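Side-chain contacts in yersinopine dehydrogenase (Yersinia pestis, PDB 6C4M), which catalyses the NADPH-dependent reductive condensation of pyruvate with an aminobutanoate intermediate, the last step in making the metallophore yersinopine: residues H116-L121 and G456-R461; V148-N153 and A463-Q468; H408-L413 and P425-L430. All blocks are in the same frame, centred on the assembly; numbering follows the deposited sequence.

Contact 1 of 3, residues H116-L121 and G456-R461; sequences HYYAVL and GDDCDR. With NAP (NADP nicotinamide-adenine-dinucleotide phosphate), chain B.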
loop_
_atom_site.group_PDB
_atom_site.type_symbol
_atom_site.label_atom_id
_atom_site.label_comp_id
_atom_site.label_asym_id
_atom_site.label_seq_id
_atom_site.Cartn_x
_atom_site.Cartn_y
_atom_site.Cartn_z
ATOM N N HIS A 116 -1.344 -34.653 0.907
ATOM C CA HIS A 116 -1.992 -35.887 1.331
ATOM C C HIS A 116 -2.129 -36.899 0.194
ATOM O O HIS A 116 -2.724 -37.963 0.400
ATOM C CB HIS A 116 -3.369 -35.579 1.929
ATOM C CG HIS A 116 -3.292 -34.966 3.291
ATOM N ND1 HIS A 116 -3.332 -35.725 4.444
ATOM C CD2 HIS A 116 -3.126 -33.676 3.691
ATOM C CE1 HIS A 116 -3.203 -34.930 5.495
ATOM N NE2 HIS A 116 -3.082 -33.683 5.064
ATOM N N TYR A 117 -1.556 -36.619 -0.977
ATOM C CA TYR A 117 -1.574 -37.607 -2.061
ATOM C C TYR A 117 -0.905 -38.893 -1.611
ATOM O O TYR A 117 -1.411 -39.980 -1.863
ATOM C CB TYR A 117 -0.840 -37.087 -3.278
ATOM C CG TYR A 117 -1.523 -35.961 -4.041
ATOM C CD1 TYR A 117 -2.836 -35.584 -3.766
ATOM C CD2 TYR A 117 -0.851 -35.291 -5.045
ATOM C CE1 TYR A 117 -3.449 -34.576 -4.468
ATOM C CE2 TYR A 117 -1.454 -34.292 -5.743
ATOM C CZ TYR A 117 -2.768 -33.942 -5.465
ATOM O OH TYR A 117 -3.397 -32.930 -6.176
ATOM N N TYR A 118 0.258 -38.781 -0.966
ATOM C CA TYR A 118 1.019 -39.975 -0.617
ATOM C C TYR A 118 0.212 -40.863 0.310
ATOM O O TYR A 118 0.045 -42.068 0.051
ATOM C CB TYR A 118 2.339 -39.597 0.037
ATOM C CG TYR A 118 3.148 -40.760 0.574
ATOM C CD1 TYR A 118 3.811 -41.624 -0.298
ATOM C CD2 TYR A 118 3.249 -41.008 1.948
ATOM C CE1 TYR A 118 4.557 -42.698 0.181
ATOM C CE2 TYR A 118 4.000 -42.085 2.433
ATOM C CZ TYR A 118 4.644 -42.922 1.539
ATOM O OH TYR A 118 5.402 -43.983 1.983
ATOM N N ALA A 119 -0.317 -40.266 1.383
ATOM C CA ALA A 119 -1.049 -41.024 2.392
ATOM C C ALA A 119 -2.271 -41.691 1.768
ATOM O O ALA A 119 -2.608 -42.831 2.103
ATOM C CB ALA A 119 -1.440 -40.090 3.554
ATOM N N VAL A 120 -2.908 -41.012 0.811
ATOM C CA VAL A 120 -4.073 -41.565 0.124
ATOM C C VAL A 120 -3.655 -42.691 -0.806
ATOM O O VAL A 120 -4.159 -43.816 -0.717
ATOM C CB VAL A 120 -4.825 -40.454 -0.639
ATOM C CG1 VAL A 120 -5.897 -41.060 -1.593
ATOM C CG2 VAL A 120 -5.481 -39.485 0.328
ATOM N N LEU A 121 -2.696 -42.424 -1.688
ATOM C CA LEU A 121 -2.334 -43.414 -2.691
ATOM C C LEU A 121 -1.828 -44.711 -2.061
ATOM O O LEU A 121 -2.075 -45.795 -2.613
ATOM C CB LEU A 121 -1.304 -42.826 -3.657
ATOM C CG LEU A 121 -1.905 -41.738 -4.565
ATOM C CD1 LEU A 121 -0.783 -41.020 -5.290
ATOM C CD2 LEU A 121 -2.911 -42.253 -5.564
ATOM N N GLY A 456 5.046 -34.728 13.456
ATOM C CA GLY A 456 5.780 -35.463 12.446
ATOM C C GLY A 456 5.038 -35.366 11.140
ATOM O O GLY A 456 3.901 -34.885 11.080
ATOM N N ASP A 457 5.693 -35.868 10.095
ATOM C CA ASP A 457 5.136 -35.887 8.756
ATOM C C ASP A 457 5.907 -36.929 7.965
ATOM O O ASP A 457 6.930 -37.441 8.421
ATOM C CB ASP A 457 5.254 -34.507 8.104
ATOM C CG ASP A 457 6.694 -34.043 7.994
ATOM O OD1 ASP A 457 7.532 -34.742 7.388
ATOM O OD2 ASP A 457 6.991 -32.959 8.519
ATOM N N ASP A 458 5.445 -37.191 6.750
ATOM C CA ASP A 458 6.132 -38.124 5.857
ATOM C C ASP A 458 6.711 -37.405 4.640
ATOM O O ASP A 458 6.708 -37.939 3.528
ATOM C CB ASP A 458 5.232 -39.289 5.412
ATOM C CG ASP A 458 3.799 -38.883 5.113
ATOM O OD1 ASP A 458 3.580 -37.888 4.392
ATOM O OD2 ASP A 458 2.888 -39.626 5.575
ATOM N N CYS A 459 7.240 -36.191 4.862
ATOM C CA CYS A 459 7.917 -35.458 3.797
ATOM C C CYS A 459 9.222 -36.131 3.403
ATOM O O CYS A 459 9.611 -36.092 2.230
ATOM C CB CYS A 459 8.199 -34.003 4.224
ATOM S SG CYS A 459 6.703 -33.097 4.620
ATOM N N ASP A 460 9.902 -36.770 4.354
ATOM C CA ASP A 460 11.163 -37.442 4.039
ATOM C C ASP A 460 10.954 -38.566 3.024
ATOM O O ASP A 460 11.661 -38.649 2.014
ATOM C CB ASP A 460 11.832 -37.972 5.330
ATOM C CG ASP A 460 10.864 -38.727 6.260
ATOM O OD1 ASP A 460 9.735 -39.084 5.848
ATOM O OD2 ASP A 460 11.245 -38.993 7.432
ATOM N N ARG A 461 9.965 -39.417 3.253
ATOM C CA ARG A 461 9.748 -40.516 2.327
ATOM C C ARG A 461 9.353 -39.982 0.951
ATOM O O ARG A 461 9.780 -40.506 -0.085
ATOM C CB ARG A 461 8.688 -41.468 2.899
ATOM C CG ARG A 461 8.368 -42.673 2.030
ATOM C CD ARG A 461 9.538 -43.673 1.903
ATOM N NE ARG A 461 9.258 -44.632 0.827
ATOM C CZ ARG A 461 10.183 -45.229 0.080
ATOM N NH1 ARG A 461 11.476 -44.979 0.284
ATOM N NH2 ARG A 461 9.807 -46.084 -0.878
HETATM P PA NAP B . -10.315 -29.246 1.086
HETATM O O1A NAP B . -9.017 -29.014 0.416
HETATM O O2A NAP B . -10.493 -28.350 2.340
HETATM O O5B NAP B . -10.385 -30.837 1.494
HETATM C C5B NAP B . -10.633 -31.730 0.386
HETATM C C4B NAP B . -10.723 -33.159 0.954
HETATM O O4B NAP B . -9.363 -33.441 1.656
HETATM C C3B NAP B . -11.638 -33.265 1.849
HETATM O O3B NAP B . -12.274 -34.581 1.790
HETATM C C2B NAP B . -10.855 -33.147 3.292
HETATM O O2B NAP B . -11.611 -33.857 4.334
HETATM C C1B NAP B . -9.718 -33.719 3.121
HETATM N N9A NAP B . -8.734 -32.947 3.881
HETATM C C8A NAP B . -8.443 -31.643 4.019
HETATM N N7A NAP B . -7.431 -31.600 4.898
HETATM C C5A NAP B . -7.126 -32.881 5.278
HETATM C C6A NAP B . -6.153 -33.302 6.149
HETATM N N6A NAP B . -5.143 -32.641 6.977
HETATM N N1A NAP B . -6.010 -34.618 6.389
HETATM C C2A NAP B . -6.823 -35.530 5.757
HETATM N N3A NAP B . -7.788 -35.104 4.892
HETATM C C4A NAP B . -7.930 -33.752 4.652
HETATM O O3 NAP B . -11.513 -28.888 -0.001
HETATM P PN NAP B . -11.438 -28.209 -1.467
HETATM O O1N NAP B . -12.498 -28.874 -2.230
HETATM O O2N NAP B . -11.705 -26.702 -1.235
HETATM O O5D NAP B . -9.962 -28.318 -2.238
HETATM C C5D NAP B . -9.700 -29.366 -3.208
HETATM C C4D NAP B . -8.265 -29.135 -3.723
HETATM O O4D NAP B . -8.181 -27.724 -4.465
HETATM C C3D NAP B . -7.352 -29.077 -2.776
HETATM O O3D NAP B . -6.064 -29.529 -3.422
HETATM C C2D NAP B . -7.159 -27.596 -2.430
HETATM O O2D NAP B . -5.872 -27.403 -2.070
HETATM C C1D NAP B . -7.382 -26.933 -3.803
HETATM N N1N NAP B . -7.994 -25.583 -3.754
HETATM C C2N NAP B . -9.332 -25.400 -3.736
HETATM C C3N NAP B . -9.845 -24.083 -3.724
HETATM C C7N NAP B . -11.368 -23.828 -3.695
HETATM O O7N NAP B . -11.831 -22.853 -4.138
HETATM N N7N NAP B . -12.195 -24.843 -3.100
HETATM C C4N NAP B . -9.003 -23.007 -3.720
HETATM C C5N NAP B . -7.674 -23.197 -3.733
HETATM C C6N NAP B . -7.156 -24.497 -3.759
HETATM P P2B NAP B . -12.867 -33.061 5.157
HETATM O O1X NAP B . -12.223 -32.218 6.236
HETATM O O2X NAP B . -13.623 -32.183 4.218
HETATM O O3X NAP B . -13.747 -34.101 5.812
HETATM O O HOH W 1 6.713 -45.870 -0.165
#

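Contact 2 of 3, residues V148-N153 and A463-Q468; sequences VQNLLN and AAIIEQ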
loop_
_atom_site.group_PDB
_atom_site.type_symbol
_atom_site.label_atom_id
_atom_site.label_comp_id
_atom_site.label_asym_id
_atom_site.label_seq_id
_atom_site.Cartn_x
_atom_site.Cartn_y
_atom_site.Cartn_z
ATOM N N VAL A 148 3.638 -39.677 -7.665
ATOM C CA VAL A 148 2.551 -40.574 -8.056
ATOM C C VAL A 148 3.017 -41.590 -9.096
ATOM O O VAL A 148 2.630 -42.767 -9.039
ATOM C CB VAL A 148 1.358 -39.747 -8.552
ATOM C CG1 VAL A 148 0.272 -40.622 -9.176
ATOM C CG2 VAL A 148 0.847 -38.945 -7.377
ATOM N N GLN A 149 3.821 -41.166 -10.078
ATOM C CA GLN A 149 4.340 -42.128 -11.054
ATOM C C GLN A 149 5.053 -43.267 -10.355
ATOM O O GLN A 149 4.911 -44.450 -10.718
ATOM C CB GLN A 149 5.339 -41.481 -12.005
ATOM C CG GLN A 149 4.798 -40.658 -13.122
ATOM C CD GLN A 149 5.939 -40.193 -13.995
ATOM O OE1 GLN A 149 6.292 -39.033 -13.965
ATOM N NE2 GLN A 149 6.569 -41.119 -14.714
ATOM N N ASN A 150 5.913 -42.901 -9.407
ATOM C CA ASN A 150 6.732 -43.894 -8.728
ATOM C C ASN A 150 5.860 -44.924 -8.027
ATOM O O ASN A 150 6.096 -46.133 -8.131
ATOM C CB ASN A 150 7.656 -43.195 -7.727
ATOM C CG ASN A 150 8.617 -44.142 -7.085
ATOM O OD1 ASN A 150 8.278 -44.817 -6.119
ATOM N ND2 ASN A 150 9.817 -44.225 -7.634
ATOM N N LEU A 151 4.841 -44.465 -7.295
ATOM C CA LEU A 151 3.963 -45.404 -6.598
ATOM C C LEU A 151 3.222 -46.298 -7.577
ATOM O O LEU A 151 3.083 -47.508 -7.362
ATOM C CB LEU A 151 2.959 -44.647 -5.731
ATOM C CG LEU A 151 3.507 -43.787 -4.573
ATOM C CD1 LEU A 151 2.342 -43.132 -3.828
ATOM C CD2 LEU A 151 4.333 -44.602 -3.610
ATOM N N LEU A 152 2.670 -45.711 -8.630
ATOM C CA LEU A 152 1.944 -46.519 -9.606
ATOM C C LEU A 152 2.858 -47.546 -10.256
ATOM O O LEU A 152 2.465 -48.707 -10.459
ATOM C CB LEU A 152 1.321 -45.602 -10.665
ATOM C CG LEU A 152 0.166 -44.735 -10.154
ATOM C CD1 LEU A 152 -0.248 -43.655 -11.213
ATOM C CD2 LEU A 152 -1.030 -45.624 -9.817
ATOM N N ASN A 153 4.076 -47.134 -10.610
ATOM C CA ASN A 153 5.008 -48.059 -11.233
ATOM C C ASN A 153 5.280 -49.236 -10.314
ATOM O O ASN A 153 5.379 -50.376 -10.778
ATOM C CB ASN A 153 6.311 -47.354 -11.617
ATOM C CG ASN A 153 7.370 -48.323 -12.152
ATOM O OD1 ASN A 153 8.260 -48.759 -11.412
ATOM N ND2 ASN A 153 7.263 -48.684 -13.440
ATOM N N ALA A 463 10.163 -37.024 -0.511
ATOM C CA ALA A 463 11.329 -36.478 -1.207
ATOM C C ALA A 463 12.176 -37.604 -1.780
ATOM O O ALA A 463 12.675 -37.507 -2.909
ATOM C CB ALA A 463 12.171 -35.599 -0.274
ATOM N N ALA A 464 12.330 -38.685 -1.020
ATOM C CA ALA A 464 13.081 -39.836 -1.515
ATOM C C ALA A 464 12.402 -40.452 -2.732
ATOM O O ALA A 464 13.061 -40.791 -3.726
ATOM C CB ALA A 464 13.241 -40.870 -0.399
ATOM N N ILE A 465 11.085 -40.613 -2.678
ATOM C CA ILE A 465 10.380 -41.213 -3.804
ATOM C C ILE A 465 10.521 -40.328 -5.035
ATOM O O ILE A 465 10.845 -40.796 -6.128
ATOM C CB ILE A 465 8.907 -41.460 -3.431
ATOM C CG1 ILE A 465 8.817 -42.573 -2.391
ATOM C CG2 ILE A 465 8.095 -41.806 -4.639
ATOM C CD1 ILE A 465 7.475 -42.606 -1.688
ATOM N N ILE A 466 10.304 -39.030 -4.868
ATOM C CA ILE A 466 10.412 -38.113 -6.000
ATOM C C ILE A 466 11.822 -38.173 -6.591
ATOM O O ILE A 466 12.001 -38.237 -7.813
ATOM C CB ILE A 466 10.017 -36.687 -5.560
ATOM C CG1 ILE A 466 8.530 -36.627 -5.242
ATOM C CG2 ILE A 466 10.289 -35.660 -6.614
ATOM C CD1 ILE A 466 8.146 -35.415 -4.349
ATOM N N GLU A 467 12.845 -38.165 -5.726
ATOM C CA GLU A 467 14.224 -38.223 -6.211
ATOM C C GLU A 467 14.466 -39.506 -7.004
ATOM O O GLU A 467 15.118 -39.479 -8.055
ATOM C CB GLU A 467 15.218 -38.157 -5.042
ATOM C CG GLU A 467 16.675 -38.325 -5.519
ATOM C CD GLU A 467 17.674 -38.433 -4.386
ATOM O OE1 GLU A 467 17.248 -38.508 -3.214
ATOM O OE2 GLU A 467 18.891 -38.460 -4.680
ATOM N N GLN A 468 13.971 -40.636 -6.487
ATOM C CA GLN A 468 14.140 -41.928 -7.154
ATOM C C GLN A 468 13.498 -41.901 -8.532
ATOM O O GLN A 468 14.110 -42.305 -9.525
ATOM C CB GLN A 468 13.541 -43.049 -6.288
ATOM C CG GLN A 468 13.842 -44.467 -6.771
ATOM C CD GLN A 468 12.844 -45.521 -6.233
ATOM O OE1 GLN A 468 12.112 -45.276 -5.271
ATOM N NE2 GLN A 468 12.814 -46.683 -6.868
#

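Contact 3 of 3, residues H408-L413 and P425-L430; sequences HKLRTL and PTAQRL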
loop_
_atom_site.group_PDB
_atom_site.type_symbol
_atom_site.label_atom_id
_atom_site.label_comp_id
_atom_site.label_asym_id
_atom_site.label_seq_id
_atom_site.Cartn_x
_atom_site.Cartn_y
_atom_site.Cartn_z
ATOM N N HIS A 408 4.331 -28.641 4.713
ATOM C CA HIS A 408 4.588 -29.960 4.137
ATOM C C HIS A 408 5.111 -29.846 2.703
ATOM O O HIS A 408 6.134 -30.442 2.348
ATOM C CB HIS A 408 3.308 -30.791 4.165
ATOM C CG HIS A 408 2.873 -31.204 5.530
ATOM N ND1 HIS A 408 1.572 -31.554 5.803
ATOM C CD2 HIS A 408 3.553 -31.331 6.697
ATOM C CE1 HIS A 408 1.461 -31.883 7.075
ATOM N NE2 HIS A 408 2.647 -31.739 7.648
ATOM N N LYS A 409 4.453 -29.038 1.876
ATOM C CA LYS A 409 4.873 -28.971 0.478
ATOM C C LYS A 409 6.289 -28.435 0.346
ATOM O O LYS A 409 7.082 -28.935 -0.465
ATOM C CB LYS A 409 3.910 -28.109 -0.316
ATOM C CG LYS A 409 2.535 -28.753 -0.562
ATOM C CD LYS A 409 1.597 -27.684 -1.135
ATOM C CE LYS A 409 0.151 -28.113 -1.140
ATOM N NZ LYS A 409 -0.726 -27.052 -1.717
ATOM N N LEU A 410 6.632 -27.421 1.151
ATOM C CA LEU A 410 7.944 -26.820 1.031
ATOM C C LEU A 410 9.003 -27.697 1.674
ATOM O O LEU A 410 10.117 -27.805 1.145
ATOM C CB LEU A 410 7.921 -25.405 1.649
ATOM C CG LEU A 410 9.237 -24.647 1.669
ATOM C CD1 LEU A 410 9.721 -24.489 0.246
ATOM C CD2 LEU A 410 9.014 -23.288 2.323
ATOM N N ARG A 411 8.689 -28.352 2.797
ATOM C CA ARG A 411 9.674 -29.249 3.394
ATOM C C ARG A 411 10.041 -30.379 2.445
ATOM O O ARG A 411 11.220 -30.736 2.315
ATOM C CB ARG A 411 9.161 -29.831 4.706
ATOM C CG ARG A 411 10.140 -30.854 5.341
ATOM C CD ARG A 411 9.726 -31.243 6.751
ATOM N NE ARG A 411 9.518 -30.041 7.565
ATOM C CZ ARG A 411 9.313 -30.042 8.869
ATOM N NH1 ARG A 411 9.324 -31.199 9.524
ATOM N NH2 ARG A 411 9.127 -28.882 9.517
ATOM N N THR A 412 9.045 -30.972 1.781
ATOM C CA THR A 412 9.351 -32.032 0.823
ATOM C C THR A 412 10.352 -31.534 -0.214
ATOM O O THR A 412 11.355 -32.201 -0.493
ATOM C CB THR A 412 8.066 -32.547 0.153
ATOM O OG1 THR A 412 7.236 -33.212 1.130
ATOM C CG2 THR A 412 8.405 -33.554 -0.964
ATOM N N LEU A 413 10.118 -30.332 -0.766
ATOM C CA LEU A 413 11.022 -29.794 -1.783
ATOM C C LEU A 413 12.384 -29.421 -1.217
ATOM O O LEU A 413 13.405 -29.601 -1.896
ATOM C CB LEU A 413 10.371 -28.600 -2.458
ATOM C CG LEU A 413 9.109 -28.932 -3.237
ATOM C CD1 LEU A 413 8.293 -27.706 -3.636
ATOM C CD2 LEU A 413 9.511 -29.668 -4.461
ATOM N N PRO A 425 18.219 -21.013 0.454
ATOM C CA PRO A 425 18.352 -20.313 1.746
ATOM C C PRO A 425 17.075 -19.665 2.217
ATOM O O PRO A 425 16.852 -19.578 3.426
ATOM C CB PRO A 425 19.441 -19.265 1.478
ATOM C CG PRO A 425 20.157 -19.735 0.297
ATOM C CD PRO A 425 19.179 -20.510 -0.537
ATOM N N THR A 426 16.235 -19.151 1.324
ATOM C CA THR A 426 15.001 -18.543 1.806
ATOM C C THR A 426 14.048 -19.612 2.313
ATOM O O THR A 426 13.470 -19.473 3.400
ATOM C CB THR A 426 14.365 -17.689 0.713
ATOM O OG1 THR A 426 15.320 -16.711 0.313
ATOM C CG2 THR A 426 13.149 -16.983 1.217
ATOM N N ALA A 427 13.892 -20.706 1.554
ATOM C CA ALA A 427 13.102 -21.836 2.040
ATOM C C ALA A 427 13.612 -22.342 3.390
ATOM O O ALA A 427 12.824 -22.656 4.288
ATOM C CB ALA A 427 13.127 -22.978 1.026
ATOM N N GLN A 428 14.925 -22.418 3.553
ATOM C CA GLN A 428 15.485 -22.914 4.801
ATOM C C GLN A 428 15.188 -21.952 5.952
ATOM O O GLN A 428 14.777 -22.378 7.040
ATOM C CB GLN A 428 16.981 -23.123 4.599
ATOM C CG GLN A 428 17.771 -23.646 5.752
ATOM C CD GLN A 428 19.213 -23.880 5.335
ATOM O OE1 GLN A 428 19.481 -24.331 4.213
ATOM N NE2 GLN A 428 20.148 -23.549 6.215
ATOM N N ARG A 429 15.326 -20.646 5.705
ATOM C CA ARG A 429 15.045 -19.661 6.739
ATOM C C ARG A 429 13.582 -19.706 7.142
ATOM O O ARG A 429 13.261 -19.712 8.343
ATOM C CB ARG A 429 15.469 -18.261 6.251
ATOM C CG ARG A 429 14.767 -17.078 6.940
ATOM C CD ARG A 429 15.424 -15.659 6.632
ATOM N NE ARG A 429 15.067 -15.123 5.312
ATOM C CZ ARG A 429 15.796 -15.255 4.195
ATOM N NH1 ARG A 429 16.965 -15.896 4.204
ATOM N NH2 ARG A 429 15.358 -14.729 3.052
ATOM N N LEU A 430 12.693 -19.816 6.150
ATOM C CA LEU A 430 11.256 -19.880 6.410
ATOM C C LEU A 430 10.886 -21.105 7.236
ATOM O O LEU A 430 10.043 -21.025 8.136
ATOM C CB LEU A 430 10.489 -19.900 5.095
ATOM C CG LEU A 430 10.489 -18.683 4.192
ATOM C CD1 LEU A 430 9.818 -18.926 2.840
ATOM C CD2 LEU A 430 9.788 -17.545 4.923
#

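Contact 1 of 3, residues H116-L121 and G456-R461
Y118 swings its ring out from helix 117-121 with chi1 at 174°, CG lying across from the backbone nitrogen, toward D458 and R461. In R461 the first torsion likewise sets CG opposite the backbone nitrogen and beside the tyrosine hydroxyl, and the bend at chi2 (67°) then carries CD, NE and the guanidinium away from the ring. The closest approach is Y118 OH to R461 CG, 3.2 Å. The planes of the ring and the guanidinium are inclined by 68°, so the two do not stack.

What joins the two polar ends is a water. It sits 3.1 Å from Y118 OH and accepts a hydrogen bond from R461 NE at 3.0 Å, lying close to the plane of the phenol ring and also close to that of the guanidinium. D458 meets another part of the tyrosine: its OD2 lies at the ring edge, in plane, 3.9 Å from Y118 CD2. The other carboxylate oxygen, OD1, takes a weak hydrogen bond from Q462.

The turn that presents D458 is held by its neighbour. D457 OD1 accepts from C459 N at 2.9 Å, an Asx turn, and D457 OD2 forms a salt bridge with R411 of helix 401-419. At the start of helix 117-121, H116 belongs to the NADP pocket, the adenine lying over one face of its imidazole, offset toward the rim, but it does not touch 456-461.

No direct hydrogen bond links the two segments. Near the surface, the phenol instead offers its C-H edge to a carboxylate, which probably adds a mild electrostatic attraction, and shares a water with the arginine, so the polar link between the two segments runs through solvent.

Contact 2 of 3, residues V148-N153 and A463-Q468
N150 and I465 run obliquely past one another, and N150 CA and I465 CA, 6.7 Å apart, are the nearest pair of CA atoms between 148-153 and 463-468. I465 presents its CG2 methyl, which is pressed against the flank of the asparagine: it lies 3.4 Å from N150 CB and is equally near N150 CG and OD1. The aliphatic base of N150 and the oxygen side of its amide thus share one methyl, while the nitrogen side is left to a polar partner.

That partner is Q468, one turn further along the same helix as I465. It approaches N150 at about a right angle, extended beyond CG, and the two amide planes stand 70° apart, so the groups neither stack nor pair flat. N150 ND2 donates to Q468 OE1 in a weak hydrogen bond, 3.5 Å long and bent to 144°. The same nitrogen also gives a weak hydrogen bond to Q469 OE1. Two such bonds to neighbouring glutamines probably orient the amide only loosely.

The CD1 branch of I465 makes an apolar contact, facing L151 CD2 at 4.2 Å, the two chains again crossing nearly at right angles. I465 also touches M147, one turn before L151, and Y118 of helix 117-121. I466 leaves its backbone pointing away from 148-153 and packs on L416 of helix 401-419, and also on L146 and M147.

The local axes come within 8.9 Å of each other and lie almost perpendicular. Helix 144-154 connects the adjacent parallel strands 134-137 and 161-165, a beta-alpha-beta crossover of the kind that builds Rossmann-type nucleotide-binding domains, and the last helix of the chain crosses it here through N150 and L151.

Contact 3 of 3, residues H408-L413 and P425-L430
A427, whose methyl packs on L410, also gives its backbone N-H to D306 OD2, and T426 adds a weaker hydrogen bond to that same oxygen. Both donors lie in the first turn of helix 425-445, where backbone N-H groups commonly have no helical carbonyl to turn to; the carboxylate of D306, from helix 294-313, supplies an acceptor. Further on, R429 N bonds to P425 O and L430 N to T426 O, each at 2.9 Å.

Across the contact everything is carried by L410. Its CG points away from the backbone nitrogen (chi1 177°), and the turn at chi2 (60°) spreads the two methyls over different partners on the facing helix. L410 CD1 rests against A427 CB at 3.8 Å, while L410 CD2 lies more loosely by L430 CD1, at 4.5 Å. A427 and L430 sit three positions apart, on the same side of their helix. An alanine side chain, a single methyl, is consistent with the close backbones here: L410 CA and A427 CA are 7.2 Å apart.

All three side chains are buried. Y307 and P261 also touch L410, and L303 touches A427. P261 adjoins H260, the probable proton donor or acceptor of the enzyme, whose side chain is about 9 Å from that of L410.

No hydrogen bond passes between the two segments, which meet through van der Waals contact; beyond them, R411 NH2 of helix 401-419 is hydrogen-bonded to Q435 OE1 of helix 425-445. D306 takes the first N-H groups of helix 425-445 from helix 294-313, and its negative charge next to that helix start would probably be stabilised by the helix dipole.

Contacts 1 and 2 have centres 12 Å apart and share helix 459-471, whose first turn serves contact 1 and whose later turns serve contact 2. Their segments interleave along the chain, and Y118 CE1 lies 3.5 Å from I465 CD1, which merges them into one packed zone. Contact 3, nested in sequence within both, is centred 16 Å from contact 1 and 20 Å from contact 2. Its helix 401-419 meets contact 1 through the salt bridge of R411 NH1 with D457 OD2 (3.1 Å) and through H408 and T412, and contact 2 through T412. Helix 459-471 therefore probably helps join the cofactor-binding side of the protein to the helices near H260.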